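Local coordinates for protein malate synthase (PDB 3OYZ) that catalyses the magnesium-dependent Claisen condensation of acetyl-CoA with glyoxylate and hydrolysis of the malyl-CoA intermediate to malate in the glyoxylate cycle, at residues F10-P18 with W257-N268; T19-A28 with M58-I66. All coordinates share one frame; numbering follows the deposited sequence.

Interaction 1 (F10-P18 with W257-N268). With ACO (acetyl coenzyme *a), chain B; PYR (pyruvic acid), chain C.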
loop_
_atom_site.group_PDB
_atom_site.type_symbol
_atom_site.label_atom_id
_atom_site.label_comp_id
_atom_site.label_asym_id
_atom_site.label_seq_id
_atom_site.Cartn_x
_atom_site.Cartn_y
_atom_site.Cartn_z
ATOM N N PHE A 10 -21.827 -6.145 9.855
ATOM C CA PHE A 10 -21.499 -4.914 9.116
ATOM C C PHE A 10 -21.829 -3.730 10.003
ATOM O O PHE A 10 -22.861 -3.794 10.712
ATOM C CB PHE A 10 -22.358 -4.773 7.858
ATOM C CG PHE A 10 -22.078 -5.809 6.804
ATOM C CD1 PHE A 10 -21.247 -5.515 5.734
ATOM C CD2 PHE A 10 -22.712 -7.039 6.832
ATOM C CE1 PHE A 10 -21.028 -6.447 4.709
ATOM C CE2 PHE A 10 -22.437 -8.015 5.856
ATOM C CZ PHE A 10 -21.587 -7.710 4.790
ATOM N N VAL A 11 -21.038 -2.658 9.917
ATOM C CA VAL A 11 -21.202 -1.422 10.679
ATOM C C VAL A 11 -21.062 -0.298 9.662
ATOM O O VAL A 11 -20.010 -0.127 9.039
ATOM C CB VAL A 11 -20.235 -1.219 11.868
ATOM C CG1 VAL A 11 -20.266 0.190 12.414
ATOM C CG2 VAL A 11 -20.527 -2.175 13.008
ATOM N N ARG A 12 -22.147 0.470 9.420
ATOM C CA ARG A 12 -22.113 1.577 8.471
ATOM C C ARG A 12 -21.638 2.842 9.119
ATOM O O ARG A 12 -21.003 3.654 8.439
ATOM C CB ARG A 12 -23.553 1.868 7.934
ATOM C CG ARG A 12 -24.116 0.720 7.090
ATOM C CD ARG A 12 -25.621 0.965 6.800
ATOM N NE ARG A 12 -26.334 0.783 8.061
ATOM C CZ ARG A 12 -27.644 1.022 8.197
ATOM N NH1 ARG A 12 -28.344 1.467 7.154
ATOM N NH2 ARG A 12 -28.238 0.728 9.345
ATOM N N THR A 13 -21.958 3.069 10.403
ATOM C CA THR A 13 -21.834 4.421 10.937
ATOM C C THR A 13 -21.324 4.192 12.337
ATOM O O THR A 13 -21.813 3.283 12.996
ATOM C CB THR A 13 -23.274 5.094 11.049
ATOM O OG1 THR A 13 -24.214 4.037 11.233
ATOM C CG2 THR A 13 -23.683 5.618 9.705
ATOM N N PHE A 14 -20.367 5.010 12.749
ATOM C CA PHE A 14 -19.675 4.964 14.025
ATOM C C PHE A 14 -19.763 6.414 14.407
ATOM O O PHE A 14 -19.000 7.251 13.894
ATOM C CB PHE A 14 -18.198 4.511 13.726
ATOM C CG PHE A 14 -17.278 4.455 14.915
ATOM C CD1 PHE A 14 -17.081 3.278 15.628
ATOM C CD2 PHE A 14 -16.473 5.537 15.199
ATOM C CE1 PHE A 14 -16.214 3.230 16.714
ATOM C CE2 PHE A 14 -15.570 5.490 16.231
ATOM C CZ PHE A 14 -15.410 4.341 16.997
ATOM N N PHE A 15 -20.672 6.767 15.323
ATOM C CA PHE A 15 -20.908 8.214 15.593
ATOM C C PHE A 15 -20.403 8.664 16.938
ATOM O O PHE A 15 -20.859 8.083 17.904
ATOM C CB PHE A 15 -22.456 8.344 15.701
ATOM C CG PHE A 15 -22.996 9.739 15.979
ATOM C CD1 PHE A 15 -22.406 10.873 15.451
ATOM C CD2 PHE A 15 -24.231 9.878 16.654
ATOM C CE1 PHE A 15 -22.924 12.185 15.717
ATOM C CE2 PHE A 15 -24.793 11.165 16.904
ATOM C CZ PHE A 15 -24.147 12.316 16.402
ATOM N N THR A 16 -19.494 9.618 17.065
ATOM C CA THR A 16 -19.074 10.008 18.396
ATOM C C THR A 16 -19.852 11.251 18.913
ATOM O O THR A 16 -20.069 12.193 18.142
ATOM C CB THR A 16 -17.620 10.436 18.383
ATOM O OG1 THR A 16 -17.451 11.171 17.173
ATOM C CG2 THR A 16 -16.661 9.125 18.323
ATOM N N SER A 17 -20.096 11.302 20.226
ATOM C CA SER A 17 -20.717 12.468 20.890
ATOM C C SER A 17 -19.911 12.930 22.104
ATOM O O SER A 17 -19.514 12.135 22.940
ATOM C CB SER A 17 -22.116 12.084 21.367
ATOM O OG SER A 17 -22.921 11.758 20.236
ATOM N N PRO A 18 -19.663 14.234 22.254
ATOM C CA PRO A 18 -18.931 14.652 23.461
ATOM C C PRO A 18 -19.702 14.257 24.729
ATOM O O PRO A 18 -20.930 14.250 24.724
ATOM C CB PRO A 18 -18.829 16.167 23.320
ATOM C CG PRO A 18 -19.004 16.406 21.868
ATOM C CD PRO A 18 -19.954 15.356 21.348
ATOM N N TRP A 257 -16.703 6.876 10.154
ATOM C CA TRP A 257 -16.981 7.661 11.353
ATOM C C TRP A 257 -17.989 8.776 10.929
ATOM O O TRP A 257 -17.926 9.259 9.802
ATOM C CB TRP A 257 -15.696 8.347 11.758
ATOM C CG TRP A 257 -15.524 8.806 13.165
ATOM C CD1 TRP A 257 -16.249 9.800 13.837
ATOM C CD2 TRP A 257 -14.482 8.385 14.054
ATOM N NE1 TRP A 257 -15.753 9.918 15.120
ATOM C CE2 TRP A 257 -14.664 9.083 15.270
ATOM C CE3 TRP A 257 -13.440 7.426 13.959
ATOM C CZ2 TRP A 257 -13.825 8.879 16.371
ATOM C CZ3 TRP A 257 -12.636 7.196 15.047
ATOM C CH2 TRP A 257 -12.807 7.938 16.251
ATOM N N SER A 258 -18.909 9.125 11.825
ATOM C CA SER A 258 -19.860 10.234 11.616
ATOM C C SER A 258 -19.675 11.267 12.693
ATOM O O SER A 258 -19.494 10.884 13.840
ATOM C CB SER A 258 -21.278 9.678 11.671
ATOM O OG SER A 258 -21.451 9.110 10.412
ATOM N N LEU A 259 -19.606 12.557 12.356
ATOM C CA LEU A 259 -19.300 13.556 13.391
ATOM C C LEU A 259 -20.603 14.300 13.769
ATOM O O LEU A 259 -20.670 15.018 14.773
ATOM C CB LEU A 259 -18.235 14.563 12.918
ATOM C CG LEU A 259 -16.877 13.873 12.674
ATOM C CD1 LEU A 259 -15.925 14.851 12.081
ATOM C CD2 LEU A 259 -16.434 13.404 14.067
ATOM N N THR A 260 -21.598 14.206 12.893
ATOM C CA THR A 260 -22.832 14.989 13.095
ATOM C C THR A 260 -24.060 14.148 12.804
ATOM O O THR A 260 -24.000 13.158 12.060
ATOM C CB THR A 260 -22.886 16.239 12.162
ATOM O OG1 THR A 260 -23.036 15.828 10.796
ATOM C CG2 THR A 260 -21.662 17.132 12.272
ATOM N N PRO A 261 -25.256 14.623 13.255
ATOM C CA PRO A 261 -26.403 13.766 12.924
ATOM C C PRO A 261 -26.632 13.699 11.418
ATOM O O PRO A 261 -27.104 12.692 10.889
ATOM C CB PRO A 261 -27.577 14.441 13.684
ATOM C CG PRO A 261 -26.864 15.003 14.918
ATOM C CD PRO A 261 -25.552 15.584 14.347
ATOM N N GLY A 262 -26.266 14.757 10.706
ATOM C CA GLY A 262 -26.399 14.748 9.231
ATOM C C GLY A 262 -25.455 13.734 8.556
ATOM O O GLY A 262 -25.870 12.978 7.641
ATOM N N GLN A 263 -24.227 13.626 9.076
ATOM C CA GLN A 263 -23.334 12.548 8.575
ATOM C C GLN A 263 -23.884 11.150 8.850
ATOM O O GLN A 263 -23.857 10.272 7.973
ATOM C CB GLN A 263 -21.886 12.744 9.025
ATOM C CG GLN A 263 -21.179 13.882 8.303
ATOM C CD GLN A 263 -19.682 13.935 8.663
ATOM O OE1 GLN A 263 -19.322 13.434 9.709
ATOM N NE2 GLN A 263 -18.854 14.614 7.894
ATOM N N VAL A 264 -24.513 10.961 10.004
ATOM C CA VAL A 264 -25.133 9.678 10.283
ATOM C C VAL A 264 -26.102 9.237 9.173
ATOM O O VAL A 264 -26.085 8.105 8.628
ATOM C CB VAL A 264 -25.813 9.671 11.667
ATOM C CG1 VAL A 264 -26.503 8.342 11.844
ATOM C CG2 VAL A 264 -24.770 9.746 12.746
ATOM N N VAL A 265 -26.979 10.175 8.798
ATOM C CA VAL A 265 -27.998 9.825 7.806
ATOM C C VAL A 265 -27.294 9.508 6.504
ATOM O O VAL A 265 -27.605 8.520 5.872
ATOM C CB VAL A 265 -29.031 10.975 7.537
ATOM C CG1 VAL A 265 -29.966 10.561 6.357
ATOM C CG2 VAL A 265 -29.845 11.272 8.813
ATOM N N GLU A 266 -26.412 10.377 6.024
ATOM C CA GLU A 266 -25.717 10.091 4.748
ATOM C C GLU A 266 -24.970 8.741 4.748
ATOM O O GLU A 266 -25.092 7.899 3.851
ATOM C CB GLU A 266 -24.705 11.205 4.474
ATOM C CG GLU A 266 -25.375 12.501 4.028
ATOM C CD GLU A 266 -25.870 12.457 2.569
ATOM O OE1 GLU A 266 -25.290 11.736 1.728
ATOM O OE2 GLU A 266 -26.870 13.122 2.240
ATOM N N ALA A 267 -24.259 8.484 5.842
ATOM C CA ALA A 267 -23.421 7.292 5.885
ATOM C C ALA A 267 -24.296 6.062 6.073
ATOM O O ALA A 267 -23.912 4.977 5.666
ATOM C CB ALA A 267 -22.370 7.418 7.036
ATOM N N ASN A 268 -25.487 6.175 6.650
ATOM C CA ASN A 268 -26.423 5.018 6.715
ATOM C C ASN A 268 -27.011 4.601 5.377
ATOM O O ASN A 268 -27.335 3.419 5.136
ATOM C CB ASN A 268 -27.573 5.256 7.706
ATOM C CG ASN A 268 -27.255 4.811 9.110
ATOM O OD1 ASN A 268 -26.448 3.889 9.320
ATOM N ND2 ASN A 268 -27.848 5.498 10.096
HETATM N N1A ACO B . -23.533 14.272 19.114
HETATM C C2A ACO B . -24.737 14.667 19.570
HETATM N N3A ACO B . -25.349 15.748 19.055
HETATM C C4A ACO B . -24.801 16.515 18.078
HETATM C C5A ACO B . -23.480 16.102 17.556
HETATM C C6A ACO B . -22.828 14.927 18.164
HETATM N N6A ACO B . -21.593 14.612 17.689
HETATM N N7A ACO B . -23.123 16.982 16.613
HETATM C C8A ACO B . -24.115 17.902 16.541
HETATM N N9A ACO B . -25.127 17.600 17.366
HETATM C C1B ACO B . -26.377 18.418 17.483
HETATM C C2B ACO B . -25.983 19.885 17.378
HETATM O O2B ACO B . -25.608 20.354 18.672
HETATM C C3B ACO B . -27.231 20.534 16.815
HETATM O O3B ACO B . -28.085 20.615 17.960
HETATM P P3B ACO B . -29.336 21.666 18.169
HETATM O O7A ACO B . -30.488 20.712 17.891
HETATM O O8A ACO B . -29.006 22.718 17.131
HETATM O O9A ACO B . -29.236 22.196 19.582
HETATM C C4B ACO B . -27.742 19.466 15.862
HETATM O O4B ACO B . -27.298 18.211 16.397
HETATM C C5B ACO B . -27.139 19.616 14.470
HETATM O O5B ACO B . -25.778 20.013 14.648
HETATM P P1A ACO B . -24.878 20.555 13.436
HETATM O O1A ACO B . -25.291 21.885 12.892
HETATM O O2A ACO B . -24.917 19.443 12.428
HETATM O O3A ACO B . -23.359 20.726 13.914
HETATM P P2A ACO B . -22.888 21.934 14.855
HETATM O O4A ACO B . -24.011 21.913 15.841
HETATM O O5A ACO B . -22.343 23.021 13.953
HETATM O O6A ACO B . -21.538 21.433 15.614
HETATM C CBP ACO B . -19.510 20.084 15.957
HETATM C CCP ACO B . -20.388 20.862 14.970
HETATM C CDP ACO B . -19.016 20.994 17.081
HETATM C CEP ACO B . -18.287 19.612 15.181
HETATM C CAP ACO B . -20.255 18.921 16.624
HETATM O OAP ACO B . -20.905 18.254 15.551
HETATM C C9P ACO B . -19.357 17.925 17.329
HETATM O O9P ACO B . -18.806 18.236 18.390
HETATM N N8P ACO B . -19.187 16.739 16.721
HETATM C C7P ACO B . -18.348 15.729 17.351
HETATM C C6P ACO B . -16.845 16.037 17.268
HETATM C C5P ACO B . -16.152 14.765 17.719
HETATM O O5P ACO B . -16.823 13.783 18.033
HETATM N N4P ACO B . -14.821 14.792 17.685
HETATM C C3P ACO B . -13.964 13.671 18.031
HETATM C C2P ACO B . -14.068 12.537 17.008
HETATM S S1P ACO B . -12.808 13.029 15.869
HETATM C C ACO B . -11.296 12.597 16.474
HETATM O O ACO B . -11.096 12.307 17.638
HETATM C CH3 ACO B . -10.153 12.637 15.507
HETATM C C PYR C . -8.356 10.707 14.971
HETATM O O PYR C . -7.259 10.854 15.610
HETATM O OXT PYR C . -8.441 10.809 13.693
HETATM C CA PYR C . -9.459 10.283 15.712
HETATM O O3 PYR C . -9.341 10.052 16.989
HETATM C CB PYR C . -10.751 10.011 15.035
HETATM O O HOH W 1 -21.367 4.052 5.594
#
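Thr16 and Trp257 meet at a hydroxyl that is used twice: the indole NE1 donates to Thr16 OG1 over 2.9 Å, and Thr16 OG1 donates to the pantetheine carbonyl O5P of acetyl-CoA at 2.8 Å. Strand 13-18 lies parallel to strand 255-258, the first and last strands of the TIM barrel. Ser258 N gives a straight bond to Phe14 O (2.8 Å, 163°), while the return bond from Thr16 N to Ser258 O is weak. Trp257 CG lies anti to the backbone N (chi1 -158°), which brings the indole up to Phe14 and Thr16. The edge of the Phe14 ring points at one face of Trp257, planes 65° apart; pyruvate CB lies over the opposite face, 3.2 Å from Trp257 CH2. Val264 CG2 covers one face of Phe15 in a CH-pi contact.

The helix 261-268 is capped by Thr260 OG1, which accepts from Gln263 N, and Gln263 OE1 takes Leu259 N. Leu259 O turns to acetyl-CoA, where N8P and N6A both donate to it; N6A also reaches Thr16 O, and Ser17 OG donates to N1A and is bonded to Trp46 NE1. Asn268 OD1 receives Thr13 OG1 at 2.9 Å from above its amide plane and sits 3.3 Å over the centre of the Arg12 guanidinium. Asp44 N also bonds to Thr13 OG1, and Asn268 ND2 serves Met40 O and Ala42 O. Arg12 NH1 donates to Asn268 O, NE pairs with Asp44, and NH2 reaches Gln412 of the second subunit. Backbone carbonyls and two hydroxyls thus read adenine and pantetheine, and the indole also walls the pyruvate site.

Interaction 2 (T19-A28 with M58-I66)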
loop_
_atom_site.group_PDB
_atom_site.type_symbol
_atom_site.label_atom_id
_atom_site.label_comp_id
_atom_site.label_asym_id
_atom_site.label_seq_id
_atom_site.Cartn_x
_atom_site.Cartn_y
_atom_site.Cartn_z
ATOM N N THR A 19 -19.033 13.852 25.803
ATOM C CA THR A 19 -19.770 13.299 26.933
ATOM C C THR A 19 -20.089 14.397 27.976
ATOM O O THR A 19 -20.942 14.196 28.839
ATOM C CB THR A 19 -18.910 12.250 27.626
ATOM O OG1 THR A 19 -17.725 12.965 27.977
ATOM C CG2 THR A 19 -18.527 11.161 26.618
ATOM N N ALA A 20 -19.400 15.524 27.899
ATOM C CA ALA A 20 -19.523 16.611 28.868
ATOM C C ALA A 20 -19.037 17.935 28.278
ATOM O O ALA A 20 -17.839 18.123 28.073
ATOM C CB ALA A 20 -18.782 16.298 30.165
ATOM N N VAL A 21 -19.945 18.879 28.012
ATOM C CA VAL A 21 -19.554 20.158 27.411
ATOM C C VAL A 21 -19.719 21.286 28.435
ATOM O O VAL A 21 -20.655 21.265 29.229
ATOM C CB VAL A 21 -20.379 20.428 26.135
ATOM C CG1 VAL A 21 -19.954 21.719 25.436
ATOM C CG2 VAL A 21 -20.227 19.260 25.177
ATOM N N GLU A 22 -18.784 22.228 28.463
ATOM C CA GLU A 22 -18.826 23.288 29.470
ATOM C C GLU A 22 -19.586 24.529 28.972
ATOM O O GLU A 22 -19.887 24.654 27.780
ATOM C CB GLU A 22 -17.421 23.628 29.979
ATOM C CG GLU A 22 -17.406 24.444 31.287
ATOM C CD GLU A 22 -16.097 24.329 32.075
ATOM O OE1 GLU A 22 -14.992 24.504 31.498
ATOM O OE2 GLU A 22 -16.186 24.055 33.294
ATOM N N GLY A 23 -19.899 25.445 29.892
ATOM C CA GLY A 23 -20.693 26.629 29.570
ATOM C C GLY A 23 -21.985 26.333 30.299
ATOM O O GLY A 23 -22.262 26.926 31.347
ATOM N N GLU A 24 -22.765 25.409 29.748
ATOM C CA GLU A 24 -23.596 24.548 30.583
ATOM C C GLU A 24 -24.964 25.039 31.067
ATOM O O GLU A 24 -25.117 25.704 32.100
ATOM C CB GLU A 24 -22.797 24.072 31.806
ATOM C CG GLU A 24 -23.474 22.961 32.601
ATOM C CD GLU A 24 -23.591 23.263 34.086
ATOM O OE1 GLU A 24 -22.719 22.797 34.854
ATOM O OE2 GLU A 24 -24.551 23.960 34.488
ATOM N N ASP A 25 -25.977 24.655 30.305
ATOM C CA ASP A 25 -27.187 24.118 30.908
ATOM C C ASP A 25 -26.818 22.719 31.458
ATOM O O ASP A 25 -26.335 22.588 32.588
ATOM C CB ASP A 25 -28.292 24.035 29.844
ATOM C CG ASP A 25 -27.838 23.334 28.552
ATOM O OD1 ASP A 25 -26.991 23.883 27.810
ATOM O OD2 ASP A 25 -28.359 22.234 28.242
ATOM N N ASP A 26 -27.022 21.677 30.651
ATOM C CA ASP A 26 -26.824 20.286 31.053
ATOM C C ASP A 26 -25.604 19.838 30.238
ATOM O O ASP A 26 -25.650 19.824 29.016
ATOM C CB ASP A 26 -28.141 19.548 30.772
ATOM C CG ASP A 26 -28.014 18.036 30.644
ATOM O OD1 ASP A 26 -27.328 17.348 31.421
ATOM O OD2 ASP A 26 -28.709 17.491 29.766
ATOM N N SER A 27 -24.484 19.570 30.900
ATOM C CA SER A 27 -23.275 19.072 30.211
ATOM C C SER A 27 -23.495 17.779 29.399
ATOM O O SER A 27 -22.870 17.606 28.362
ATOM C CB SER A 27 -22.134 18.969 31.219
ATOM O OG SER A 27 -22.455 17.859 32.041
ATOM N N ALA A 28 -24.425 16.913 29.805
ATOM C CA ALA A 28 -24.839 15.740 29.044
ATOM C C ALA A 28 -25.746 15.941 27.838
ATOM O O ALA A 28 -26.261 14.970 27.280
ATOM C CB ALA A 28 -25.469 14.738 29.959
ATOM N N MET A 58 -12.911 18.251 31.661
ATOM C CA MET A 58 -14.285 17.775 31.642
ATOM C C MET A 58 -14.530 16.269 31.643
ATOM O O MET A 58 -15.689 15.836 31.608
ATOM C CB MET A 58 -15.067 18.396 30.483
ATOM C CG MET A 58 -15.209 19.917 30.515
ATOM S SD MET A 58 -16.468 20.391 31.749
ATOM C CE MET A 58 -15.807 19.916 33.361
ATOM N N ARG A 59 -13.469 15.462 31.710
ATOM C CA ARG A 59 -13.595 14.030 31.409
ATOM C C ARG A 59 -14.051 13.233 32.601
ATOM O O ARG A 59 -14.702 12.201 32.460
ATOM C CB ARG A 59 -12.245 13.453 30.922
ATOM C CG ARG A 59 -12.006 13.843 29.452
ATOM C CD ARG A 59 -10.546 13.455 29.007
ATOM N NE ARG A 59 -10.440 13.800 27.592
ATOM C CZ ARG A 59 -9.330 14.063 26.930
ATOM N NH1 ARG A 59 -8.171 13.912 27.530
ATOM N NH2 ARG A 59 -9.397 14.396 25.646
ATOM N N ASP A 60 -13.721 13.706 33.800
ATOM C CA ASP A 60 -14.327 13.062 34.958
ATOM C C ASP A 60 -15.841 13.220 35.032
ATOM O O ASP A 60 -16.568 12.261 35.306
ATOM C CB ASP A 60 -13.644 13.571 36.224
ATOM C CG ASP A 60 -12.247 12.966 36.382
ATOM O OD1 ASP A 60 -11.371 13.630 36.969
ATOM O OD2 ASP A 60 -11.987 11.851 35.866
ATOM N N GLU A 61 -16.316 14.402 34.670
ATOM C CA GLU A 61 -17.767 14.641 34.625
ATOM C C GLU A 61 -18.369 13.899 33.436
ATOM O O GLU A 61 -19.405 13.224 33.555
ATOM C CB GLU A 61 -18.063 16.140 34.554
ATOM C CG GLU A 61 -19.584 16.439 34.500
ATOM C CD GLU A 61 -19.910 17.941 34.473
ATOM O OE1 GLU A 61 -19.026 18.822 34.546
ATOM O OE2 GLU A 61 -21.107 18.262 34.328
ATOM N N GLY A 62 -17.615 13.882 32.328
ATOM C CA GLY A 62 -18.002 13.041 31.184
ATOM C C GLY A 62 -18.222 11.591 31.528
ATOM O O GLY A 62 -19.144 10.983 31.070
ATOM N N ALA A 63 -17.420 10.959 32.377
ATOM C CA ALA A 63 -17.677 9.545 32.608
ATOM C C ALA A 63 -18.900 9.291 33.488
ATOM O O ALA A 63 -19.549 8.234 33.399
ATOM C CB ALA A 63 -16.445 8.915 33.273
ATOM N N GLU A 64 -19.142 10.227 34.414
ATOM C CA GLU A 64 -20.454 10.226 35.142
ATOM C C GLU A 64 -21.629 10.413 34.198
ATOM O O GLU A 64 -22.570 9.611 34.233
ATOM C CB GLU A 64 -20.482 11.222 36.319
ATOM C CG GLU A 64 -19.666 10.627 37.461
ATOM C CD GLU A 64 -19.095 11.701 38.387
ATOM O OE1 GLU A 64 -19.299 12.916 38.114
ATOM O OE2 GLU A 64 -18.416 11.333 39.379
ATOM N N ASN A 65 -21.475 11.342 33.254
ATOM C CA ASN A 65 -22.549 11.581 32.285
ATOM C C ASN A 65 -22.832 10.340 31.498
ATOM O O ASN A 65 -24.005 10.007 31.253
ATOM C CB ASN A 65 -22.226 12.747 31.341
ATOM C CG ASN A 65 -22.350 14.061 32.040
ATOM O OD1 ASN A 65 -22.792 14.034 33.175
ATOM N ND2 ASN A 65 -21.842 15.157 31.490
ATOM N N ILE A 66 -21.752 9.644 31.099
ATOM C CA ILE A 66 -21.942 8.369 30.425
ATOM C C ILE A 66 -22.754 7.392 31.231
ATOM O O ILE A 66 -23.652 6.715 30.728
ATOM C CB ILE A 66 -20.523 7.668 30.077
ATOM C CG1 ILE A 66 -19.880 8.409 28.918
ATOM C CG2 ILE A 66 -20.779 6.219 29.701
ATOM C CD1 ILE A 66 -18.288 8.121 28.707
#
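Ser27 OG is gripped by two side chains from successive turns of the helix 59-66: it donates to Glu61 OE2 over 2.7 Å and accepts from Asn65 ND2 at 2.8 Å. Glu61 reaches it with an extended chain, CG anti to the backbone N (chi1 180°), and the hydroxyl comes in from above the carboxylate plane. The same Asn65 ND2 spends its other N-H on Thr19 O, 3.0 Å away, in the amide plane and on a carbonyl lone pair. One amide thus holds both ends of the 19-28 loop to a single point of the helix. In TIM-barrel terms this is the loop leaving the first strand, packed on the helix that follows the second. Ala20 CB presses on the helix backbone, 3.4 Å from Gly62 N, and Thr19 OG1, which is bonded to Asn50, lies 3.2 Å from Gly62 CA, where a side chain would collide with it. With an alanine in place of Asn65, Thr19 O and Ser27 OG would lose their shared donor, and the loop is likely to sit less firmly on the helix. Further out, Met58 bends its chain to set SD against Glu22 CB at 3.8 Å, while Thr19 CG2 meets Ile66 CD1.

How the interactions relate
The two contacts share one continuous run of chain: strand 13-18 of interaction 1 passes straight into the 19-28 loop of interaction 2, and their centres are 21 Å apart. No other touch joins them. Interaction 2 is nested within the long loop that interaction 1 closes when it brings the last barrel strand beside the first. Only interaction 1 touches ligand, with the Trp257 side chain about 6 Å from the magnesium ion and about 4 Å from the side chain of Arg84. Interaction 2 lies farther from the site: the Thr19 side chain is about 9 Å from acetyl-CoA, about 6 Å from the Ser17 side chain, and about 13 Å from pyruvate.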